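Local structure of antifreeze protein (Uncultured bacterium, 6EIO) at residues T75-N79 and D80-N84; L115-P119 and G120-S124; V219-E222 and G223-F226. The protein probably binds ice crystals and controls their growth, as a bacterial antifreeze protein of the ice-binding-like family. All blocks are in the same frame, centred on the assembly; numbering follows the deposited sequence. Where two conformers were deposited one is given.

How the interactions relate
All three are local contacts on one beta-solenoid, and each spans a change of chain direction. No two share a strand or helix, though each includes a parallel strand of the solenoid. Interaction 1 lies at the surface, where strand 76-78 passes into helix 81-99. Interactions 2 and 3 are buried corners that lead from strand to strand. Interactions 1 and 2 lie on opposite sides of the chain's centre. The chemistry follows the place. Interaction 1 uses a histidine-carboxylate pair, a helix cap and waters. In interaction 2 the tyrosine hydroxyl binds a backbone O. In interaction 3 an asparagine oxygen takes a backbone N-H, and the phenylalanine ring packs on a methionine.

Interaction 1: T75-N79 and D80-N84; sequences TLHIN and DAIAN
The His77 ring meets Ile82 over one face and Asp80 at its edge. Ile82 CB sits 4.3 Å from the ring centroid, 18° off the normal, and makes a CH-pi contact. It is offset toward the rim of the ring. The end of the isoleucine stays close as well, with Ile82 CD1 3.8 Å from His77 CE1. The ring of Phe36 also meets His77, with the two planes steeply inclined.

The site is the N-terminus of the long helix 81-99, which runs beside the beta-solenoid of this ice-binding fold. Asp80 is its N-cap. The two carboxylate oxygens do different work. Asp80 OD1 accepts from Ala83 N at 2.9 Å and so caps the first turn. Asp80 OD2 accepts from His77 ND1 at 2.7 Å through its syn lone pair. That bond is nearly straight, at 171°, and lies in the plane of the ring. Asp80 CG stands between its backbone N and carbonyl carbon (chi1 71°), which brings the carboxylate within range of both donors. The two bonds limit its rotation and tie the end of the strand to the start of the helix. Ala83 fills the inner side of the turn, its CB 3.4 Å from His77 O.

Asn79 and Asn84 form a separate, wetter part. Their amide ends are held mainly elsewhere: Asn79 ND2 gives hydrogen bonds to Pro60 O and Gly61 O, and Asn84 OD1 is bonded to Ser59 OG. Between the two residues, waters make the links. One water donates to Asn79 OD1 and, weakly, to Asn84 OD1. The other donates to Asn79 O at 3.0 Å and accepts from Asn84 ND2 at 2.9 Å.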
ATOM      1  N   THR A  75       9.140  14.115  -8.527  1.00  5.40           N
ATOM      2  CA  THR A  75       9.897  13.868  -9.743  1.00  5.21           C
ATOM      3  C   THR A  75       9.378  12.625 -10.447  1.00  5.16           C
ATOM      4  O   THR A  75       9.145  11.580  -9.823  1.00  5.77           O
ATOM      5  CB  THR A  75      11.404  13.761  -9.454  1.00  5.57           C
ATOM      6  OG1 THR A  75      11.843  14.983  -8.856  1.00  6.27           O
ATOM      7  CG2 THR A  75      12.209  13.541 -10.725  1.00  6.24           C
ATOM      8  N   LEU A  76       9.222  12.767 -11.762  1.00  5.47           N
ATOM      9  CA  LEU A  76       8.805  11.697 -12.655  1.00  5.60           C
ATOM     10  C   LEU A  76      10.029  10.922 -13.136  1.00  5.60           C
ATOM     11  O   LEU A  76      10.946  11.494 -13.741  1.00  6.94           O
ATOM     12  CB  LEU A  76       8.067  12.297 -13.847  1.00  6.71           C
ATOM     13  CG  LEU A  76       7.594  11.312 -14.911  1.00  7.60           C
ATOM     14  CD1 LEU A  76       6.664  10.256 -14.329  1.00  9.20           C
ATOM     15  CD2 LEU A  76       6.898  12.065 -16.042  1.00  9.40           C
ATOM     16  N   HIS A  77      10.016   9.608 -12.922  1.00  5.62           N
ATOM     17  CA  HIS A  77      11.122   8.716 -13.258  1.00  6.13           C
ATOM     18  C   HIS A  77      10.588   7.596 -14.147  1.00  5.99           C
ATOM     19  O   HIS A  77       9.916   6.686 -13.651  1.00  6.57           O
ATOM     20  CB  HIS A  77      11.702   8.125 -11.977  1.00  6.43           C
ATOM     21  CG  HIS A  77      12.415   9.113 -11.115  1.00  6.19           C
ATOM     22  ND1 HIS A  77      13.653   9.608 -11.453  1.00  6.68           N
ATOM     23  CD2 HIS A  77      12.104   9.685  -9.923  1.00  6.51           C
ATOM     24  CE1 HIS A  77      14.063  10.448 -10.517  1.00  7.17           C
ATOM     25  NE2 HIS A  77      13.151  10.509  -9.568  1.00  6.76           N
ATOM     26  N   ILE A  78      10.876   7.675 -15.447  1.00  6.41           N
ATOM     27  CA  ILE A  78      10.424   6.683 -16.420  1.00  6.64           C
ATOM     28  C   ILE A  78      11.654   6.029 -17.033  1.00  6.94           C
ATOM     29  O   ILE A  78      12.444   6.679 -17.727  1.00  7.52           O
ATOM     30  CB  ILE A  78       9.538   7.273 -17.523  1.00  7.50           C
ATOM     31  CG1 ILE A  78       8.316   7.970 -16.932  1.00  8.38           C
ATOM     32  CG2 ILE A  78       9.125   6.166 -18.482  1.00  8.76           C
ATOM     33  CD1 ILE A  78       7.450   8.664 -17.963  1.00 14.57           C
ATOM     34  N   ASN A  79      11.836   4.740 -16.757  1.00  7.30           N
ATOM     35  CA  ASN A  79      12.904   3.959 -17.382  1.00  8.17           C
ATOM     36  C   ASN A  79      14.272   4.605 -17.204  1.00  8.40           C
ATOM     37  O   ASN A  79      15.137   4.511 -18.069  1.00 11.62           O
ATOM     38  CB  ASN A  79      12.596   3.664 -18.850  1.00  9.16           C
ATOM     39  CG  ASN A  79      11.418   2.744 -18.977  1.00  8.97           C
ATOM     40  OD1 ASN A  79      11.300   1.798 -18.187  1.00  9.72           O
ATOM     41  ND2 ASN A  79      10.515   3.024 -19.905  1.00 11.99           N
ATOM     42  N   ASP A  80      14.484   5.223 -16.064  1.00  8.39           N
ATOM     43  CA  ASP A  80      15.751   5.833 -15.727  1.00  7.83           C
ATOM     44  C   ASP A  80      16.423   5.045 -14.604  1.00  6.32           C
ATOM     45  O   ASP A  80      15.935   4.009 -14.140  1.00  6.05           O
ATOM     46  CB  ASP A  80      15.545   7.318 -15.431  1.00  9.28           C
ATOM     47  CG  ASP A  80      14.815   7.586 -14.128  1.00  7.60           C
ATOM     48  OD1 ASP A  80      14.230   6.649 -13.552  1.00  8.03           O
ATOM     49  OD2 ASP A  80      14.843   8.770 -13.684  1.00  7.86           O
ATOM     50  N   ALA A  81      17.578   5.516 -14.165  1.00  7.02           N
ATOM     51  CA  ALA A  81      18.337   4.741 -13.204  1.00  6.69           C
ATOM     52  C   ALA A  81      17.526   4.478 -11.929  1.00  6.08           C
ATOM     53  O   ALA A  81      17.493   3.352 -11.402  1.00  6.81           O
ATOM     54  CB  ALA A  81      19.624   5.490 -12.880  1.00  8.40           C
ATOM     55  N   ILE A  82      16.890   5.516 -11.389  1.00  6.23           N
ATOM     56  CA  ILE A  82      16.171   5.365 -10.131  1.00  5.96           C
ATOM     57  C   ILE A  82      14.939   4.482 -10.318  1.00  5.73           C
ATOM     58  O   ILE A  82      14.683   3.594  -9.489  1.00  6.06           O
ATOM     59  CB  ILE A  82      15.837   6.743  -9.509  1.00  6.81           C
ATOM     60  CG1 ILE A  82      17.108   7.438  -9.056  1.00  8.29           C
ATOM     61  CG2 ILE A  82      14.853   6.601  -8.367  1.00  9.59           C
ATOM     62  CD1 ILE A  82      16.925   8.850  -8.569  1.00 12.68           C
ATOM     63  N   ALA A  83      14.157   4.697 -11.383  1.00  5.88           N
ATOM     64  CA  ALA A  83      12.980   3.850 -11.574  1.00  6.00           C
ATOM     65  C   ALA A  83      13.377   2.394 -11.756  1.00  5.51           C
ATOM     66  O   ALA A  83      12.718   1.492 -11.222  1.00  5.73           O
ATOM     67  CB  ALA A  83      12.145   4.294 -12.771  1.00  7.67           C
ATOM     68  N   ASN A  84      14.427   2.139 -12.536  1.00  6.27           N
ATOM     69  CA  ASN A  84      14.794   0.756 -12.795  1.00  6.39           C
ATOM     70  C   ASN A  84      15.240   0.067 -11.509  1.00  5.83           C
ATOM     71  O   ASN A  84      14.886  -1.091 -11.254  1.00  6.39           O
ATOM     72  CB  ASN A  84      15.878   0.688 -13.867  1.00  7.51           C
ATOM     73  CG  ASN A  84      15.361   1.062 -15.252  1.00  8.15           C
ATOM     74  OD1 ASN A  84      14.176   1.278 -15.488  1.00  9.24           O
ATOM     75  ND2 ASN A  84      16.295   1.191 -16.171  1.00 11.40           N
TER
HETATM   76  O   HOH W   1      13.526   0.102 -18.512  1.00 16.19           O
HETATM   77  O   HOH W   2      15.932   1.782 -18.995  1.00 22.01           O

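Interaction 2: L115-P119 and G120-S124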
ATOM      1  N   LEU A 115     -12.821  -4.392  12.115  1.00  8.76           N
ATOM      2  CA  LEU A 115     -11.815  -5.083  12.899  1.00  9.02           C
ATOM      3  C   LEU A 115     -10.680  -4.150  13.287  1.00  8.29           C
ATOM      4  O   LEU A 115     -10.333  -3.220  12.570  1.00 10.99           O
ATOM      5  CB  LEU A 115     -11.215  -6.249  12.132  1.00 11.01           C
ATOM      6  CG  LEU A 115     -12.129  -7.420  11.883  1.00 17.99           C
ATOM      7  CD1 LEU A 115     -11.329  -8.474  11.144  1.00 21.96           C
ATOM      8  CD2 LEU A 115     -12.708  -7.985  13.171  1.00 25.51           C
ATOM      9  N   THR A 116     -10.096  -4.446  14.434  1.00  7.88           N
ATOM     10  CA  THR A 116      -8.827  -3.901  14.863  1.00  8.04           C
ATOM     11  C   THR A 116      -7.746  -4.952  14.689  1.00  9.44           C
ATOM     12  O   THR A 116      -7.877  -6.086  15.140  1.00 14.85           O
ATOM     13  CB  THR A 116      -8.869  -3.459  16.309  1.00  8.80           C
ATOM     14  OG1 THR A 116      -9.579  -2.233  16.357  1.00 10.28           O
ATOM     15  CG2 THR A 116      -7.457  -3.245  16.836  1.00 13.69           C
ATOM     16  N   LEU A 117      -6.691  -4.567  14.022  1.00  6.62           N
ATOM     17  CA  LEU A 117      -5.511  -5.398  13.828  1.00  5.70           C
ATOM     18  C   LEU A 117      -4.386  -4.838  14.686  1.00  5.36           C
ATOM     19  O   LEU A 117      -3.985  -3.682  14.526  1.00  5.93           O
ATOM     20  CB  LEU A 117      -5.111  -5.439  12.357  1.00  6.60           C
ATOM     21  CG  LEU A 117      -6.183  -5.940  11.397  1.00  9.46           C
ATOM     22  CD1 LEU A 117      -5.640  -5.994   9.980  1.00 13.48           C
ATOM     23  CD2 LEU A 117      -6.712  -7.301  11.833  1.00 13.29           C
ATOM     24  N   THR A 118      -3.877  -5.667  15.583  1.00  5.34           N
ATOM     25  CA  THR A 118      -2.720  -5.364  16.402  1.00  5.30           C
ATOM     26  C   THR A 118      -1.447  -5.809  15.674  1.00  5.05           C
ATOM     27  O   THR A 118      -1.499  -6.418  14.601  1.00  5.38           O
ATOM     28  CB  THR A 118      -2.915  -6.021  17.779  1.00  5.69           C
ATOM     29  OG1 THR A 118      -3.325  -7.383  17.602  1.00  6.23           O
ATOM     30  CG2 THR A 118      -4.011  -5.304  18.572  1.00  7.03           C
ATOM     31  N   PRO A 119      -0.262  -5.456  16.195  1.00  5.30           N
ATOM     32  CA  PRO A 119       0.964  -5.652  15.405  1.00  5.53           C
ATOM     33  C   PRO A 119       1.237  -7.113  15.097  1.00  5.35           C
ATOM     34  O   PRO A 119       0.938  -8.010  15.889  1.00  6.14           O
ATOM     35  CB  PRO A 119       2.054  -5.055  16.294  1.00  6.05           C
ATOM     36  CG  PRO A 119       1.320  -3.992  17.085  1.00  6.24           C
ATOM     37  CD  PRO A 119       0.003  -4.649  17.403  1.00  6.09           C
ATOM     38  N   GLY A 120       1.864  -7.340  13.949  1.00  5.29           N
ATOM     39  CA  GLY A 120       2.318  -8.672  13.585  1.00  5.70           C
ATOM     40  C   GLY A 120       2.064  -8.986  12.131  1.00  5.39           C
ATOM     41  O   GLY A 120       2.078  -8.089  11.272  1.00  6.20           O
ATOM     42  N   LEU A 121       1.883 -10.279  11.865  1.00  5.28           N
ATOM     43  CA  LEU A 121       1.830 -10.860  10.533  1.00  5.47           C
ATOM     44  C   LEU A 121       0.460 -11.496  10.334  1.00  5.76           C
ATOM     45  O   LEU A 121       0.004 -12.287  11.181  1.00  6.03           O
ATOM     46  CB  LEU A 121       2.921 -11.928  10.411  1.00  6.38           C
ATOM     47  CG  LEU A 121       3.038 -12.625   9.053  1.00  7.07           C
ATOM     48  CD1 LEU A 121       3.338 -11.653   7.930  1.00  9.02           C
ATOM     49  CD2 LEU A 121       4.108 -13.703   9.131  1.00  9.49           C
ATOM     50  N   TYR A 122      -0.164 -11.173   9.205  1.00  5.83           N
ATOM     51  CA  TYR A 122      -1.489 -11.647   8.845  1.00  6.07           C
ATOM     52  C   TYR A 122      -1.430 -12.262   7.461  1.00  5.91           C
ATOM     53  O   TYR A 122      -0.734 -11.739   6.579  1.00  6.90           O
ATOM     54  CB  TYR A 122      -2.480 -10.489   8.819  1.00  5.74           C
ATOM     55  CG  TYR A 122      -2.685  -9.866  10.178  1.00  5.81           C
ATOM     56  CD1 TYR A 122      -1.867  -8.829  10.642  1.00  5.73           C
ATOM     57  CD2 TYR A 122      -3.675 -10.341  11.024  1.00  6.07           C
ATOM     58  CE1 TYR A 122      -2.050  -8.274  11.895  1.00  5.69           C
ATOM     59  CE2 TYR A 122      -3.872  -9.797  12.276  1.00  6.24           C
ATOM     60  CZ  TYR A 122      -3.066  -8.752  12.708  1.00  5.65           C
ATOM     61  OH  TYR A 122      -3.308  -8.233  13.951  1.00  6.07           O
ATOM     62  N   LYS A 123      -2.196 -13.333   7.261  1.00  5.96           N
ATOM     63  CA  LYS A 123      -2.245 -14.006   5.971  1.00  6.42           C
ATOM     64  C   LYS A 123      -3.687 -14.275   5.562  1.00  6.34           C
ATOM     65  O   LYS A 123      -4.447 -14.922   6.295  1.00  7.30           O
ATOM     66  CB  LYS A 123      -1.483 -15.327   6.016  1.00  8.17           C
ATOM     67  CG  LYS A 123      -1.508 -16.087   4.714  1.00 11.96           C
ATOM     68  CD  LYS A 123      -0.666 -17.345   4.795  1.00 15.56           C
ATOM     69  CE  LYS A 123      -0.451 -17.955   3.419  1.00 23.31           C
ATOM     70  NZ  LYS A 123       0.219 -17.001   2.478  1.00 37.48           N
ATOM     71  N   SER A 124      -4.029 -13.806   4.369  1.00  6.06           N
ATOM     72  CA  SER A 124      -5.301 -14.094   3.719  1.00  6.63           C
ATOM     73  C   SER A 124      -5.059 -15.029   2.548  1.00  6.74           C
ATOM     74  O   SER A 124      -4.288 -14.714   1.639  1.00  7.61           O
ATOM     75  CB  SER A 124      -5.953 -12.807   3.223  1.00  7.52           C
ATOM     76  OG  SER A 124      -7.213 -13.084   2.631  1.00  9.76           O
TER
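Gly120 follows directly on Pro119, whose CB lies 3.3 Å from Gly120 N. The glycine has phi 138° and psi -151°, backbone angles open to a residue without a side chain. Here the chain swings round and enters strand 120-124. Leu121 points away from the preceding residues. It packs on Val148 and Gln150, and its N donates to Gln21 OE1. The turn is a corner of the beta-solenoid: strand 116-117 runs beside strand 135-138, and strand 120-124 beside strand 147-151. Tyr122 comes next and points back across this corner. Its ring reaches Thr118 with the hydroxyl end first, and it also touches Ile18. Tyr122 OH donates to Thr118 O at 2.6 Å, a short bond that fastens the ring to the backbone. The donor meets the carbonyl at a C=O...O angle of 126° and is tilted from the carbonyl plane. Leu117 leans on the same ring at a slant. Its CD2 is 3.8 Å from Tyr122 CE2, and its CB is 3.7 Å from Tyr122 OH.

Interaction 3: V219-E222 and G223-F226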
ATOM      1  N   VAL A 219      -1.010   1.409 -12.755  1.00  6.48           N
ATOM      2  CA  VAL A 219      -1.703   2.209 -11.755  1.00  6.11           C
ATOM      3  C   VAL A 219      -2.672   3.135 -12.474  1.00  6.28           C
ATOM      4  O   VAL A 219      -2.276   3.908 -13.357  1.00  7.56           O
ATOM      5  CB  VAL A 219      -0.746   2.985 -10.837  1.00  6.92           C
ATOM      6  CG1 VAL A 219      -1.547   3.842  -9.868  1.00  7.84           C
ATOM      7  CG2 VAL A 219       0.123   2.019 -10.051  1.00  7.85           C
ATOM      8  N   THR A 220      -3.944   3.043 -12.080  1.00  5.63           N
ATOM      9  CA  THR A 220      -5.022   3.857 -12.618  1.00  5.99           C
ATOM     10  C   THR A 220      -5.557   4.743 -11.497  1.00  5.40           C
ATOM     11  O   THR A 220      -5.815   4.259 -10.396  1.00  5.97           O
ATOM     12  CB  THR A 220      -6.133   2.968 -13.188  1.00  6.83           C
ATOM     13  OG1 THR A 220      -5.589   2.116 -14.199  1.00  8.68           O
ATOM     14  CG2 THR A 220      -7.266   3.775 -13.787  1.00 10.25           C
ATOM     15  N   MET A 221      -5.709   6.031 -11.797  1.00  5.81           N
ATOM     16  CA  MET A 221      -6.083   7.033 -10.820  0.50  5.67           C
ATOM     17  C   MET A 221      -7.198   7.906 -11.382  1.00  5.62           C
ATOM     18  O   MET A 221      -7.272   8.156 -12.591  1.00  6.38           O
ATOM     19  CB  MET A 221      -4.846   7.895 -10.463  0.50  5.63           C
ATOM     20  CG  MET A 221      -3.774   7.129  -9.687  0.50  5.70           C
ATOM     21  SD  MET A 221      -2.188   8.001  -9.617  0.50  5.00           S
ATOM     22  CE  MET A 221      -1.686   7.844 -11.319  0.50  6.86           C
ATOM     23  N   GLU A 222      -8.055   8.385 -10.491  1.00  5.61           N
ATOM     24  CA  GLU A 222      -9.086   9.351 -10.859  1.00  5.80           C
ATOM     25  C   GLU A 222      -9.297  10.297  -9.675  1.00  5.25           C
ATOM     26  O   GLU A 222      -9.802   9.907  -8.625  1.00  5.86           O
ATOM     27  CB  GLU A 222     -10.377   8.644 -11.271  1.00  6.66           C
ATOM     28  CG  GLU A 222     -11.439   9.631 -11.720  1.00  8.14           C
ATOM     29  CD  GLU A 222     -12.585   9.056 -12.554  1.00  8.70           C
ATOM     30  OE1 GLU A 222     -12.615   7.845 -12.814  1.00 11.84           O
ATOM     31  OE2 GLU A 222     -13.446   9.878 -12.937  1.00  9.20           O
ATOM     32  N   GLY A 223      -8.881  11.550  -9.838  1.00  5.33           N
ATOM     33  CA  GLY A 223      -9.102  12.545  -8.802  1.00  5.55           C
ATOM     34  C   GLY A 223      -8.621  12.155  -7.418  1.00  5.27           C
ATOM     35  O   GLY A 223      -9.319  12.399  -6.431  1.00  6.28           O
ATOM     36  N   ASN A 224      -7.422  11.588  -7.317  1.00  4.74           N
ATOM     37  CA  ASN A 224      -6.937  11.079  -6.045  1.00  4.74           C
ATOM     38  C   ASN A 224      -5.962  12.032  -5.368  1.00  4.72           C
ATOM     39  O   ASN A 224      -5.359  12.896  -6.005  1.00  6.44           O
ATOM     40  CB  ASN A 224      -6.241   9.730  -6.256  1.00  5.03           C
ATOM     41  CG  ASN A 224      -7.154   8.736  -6.909  1.00  4.68           C
ATOM     42  OD1 ASN A 224      -6.872   8.239  -8.004  1.00  5.64           O
ATOM     43  ND2 ASN A 224      -8.274   8.464  -6.243  1.00  5.02           N
ATOM     44  N   THR A 225      -5.766  11.821  -4.065  1.00  4.92           N
ATOM     45  CA  THR A 225      -4.709  12.492  -3.324  1.00  4.82           C
ATOM     46  C   THR A 225      -3.755  11.438  -2.783  1.00  4.59           C
ATOM     47  O   THR A 225      -4.168  10.556  -2.029  1.00  5.45           O
ATOM     48  CB  THR A 225      -5.275  13.301  -2.161  1.00  5.89           C
ATOM     49  OG1 THR A 225      -6.232  14.203  -2.693  1.00  8.81           O
ATOM     50  CG2 THR A 225      -4.166  14.048  -1.411  1.00  6.82           C
ATOM     51  N   PHE A 226      -2.480  11.553  -3.153  1.00  4.66           N
ATOM     52  CA  PHE A 226      -1.426  10.671  -2.654  1.00  4.93           C
ATOM     53  C   PHE A 226      -0.409  11.501  -1.882  1.00  4.84           C
ATOM     54  O   PHE A 226       0.092  12.507  -2.404  1.00  5.27           O
ATOM     55  CB  PHE A 226      -0.677  10.001  -3.825  1.00  5.39           C
ATOM     56  CG  PHE A 226      -1.498   9.030  -4.618  1.00  5.60           C
ATOM     57  CD1 PHE A 226      -2.243   9.444  -5.713  1.00  6.13           C
ATOM     58  CD2 PHE A 226      -1.491   7.685  -4.273  1.00  6.70           C
ATOM     59  CE1 PHE A 226      -2.984   8.518  -6.450  1.00  6.99           C
ATOM     60  CE2 PHE A 226      -2.250   6.767  -4.980  1.00  8.01           C
ATOM     61  CZ  PHE A 226      -3.002   7.176  -6.062  1.00  7.94           C
TER
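Met221, Asn224 and Phe226 form the tight, buried side of this turn, while Glu222 and Gly223 form its partly exposed rim. Asn224 points into the turn, with CG anti to its own carbonyl carbon (chi1 -57°). Its OD1 accepts from Glu222 N at 2.8 Å. The bond is bent, with an angle of 140° at the hydrogen, and the donor stands above the carbonyl plane, off the lone pairs. The same oxygen is packed against Met221, 3.2 Å from both Met221 CA and Met221 CB. The other end of the amide is also held, because Asn224 ND2 donates to Asp203 O and Ala206 O. Both polar atoms of this buried side chain therefore have partners.

Deeper in, Met221 lies aslant the Phe226 ring. Met221 CG is 3.6 Å from Phe226 CE1. Met221 SD makes a Met-aromatic contact, 4.3 Å from the ring centroid of Phe226 and 52° off its normal; the methionine occupies two conformations, so this contact is doubtful in part. The Phe226 ring also meets Phe202 edge-to-face.

The outer side is looser. Glu222 turns away from the residues that follow, and only its first carbons stay near them: Glu222 CB is 3.6 Å from Gly223 N. Its extended chain runs outward and touches Thr47 and Thr204. Gly223, with positive phi, makes the bend.

Strand 219-222 lies between strands 43-47 and 200-202, all parallel. Asn224 N also donates to Thr50 OG1, so the turn is bound to its neighbours through both backbone and amide. This is a corner of a beta-solenoid coil, with a buried asparagine bracing the bend and an aromatic ring turned into the core.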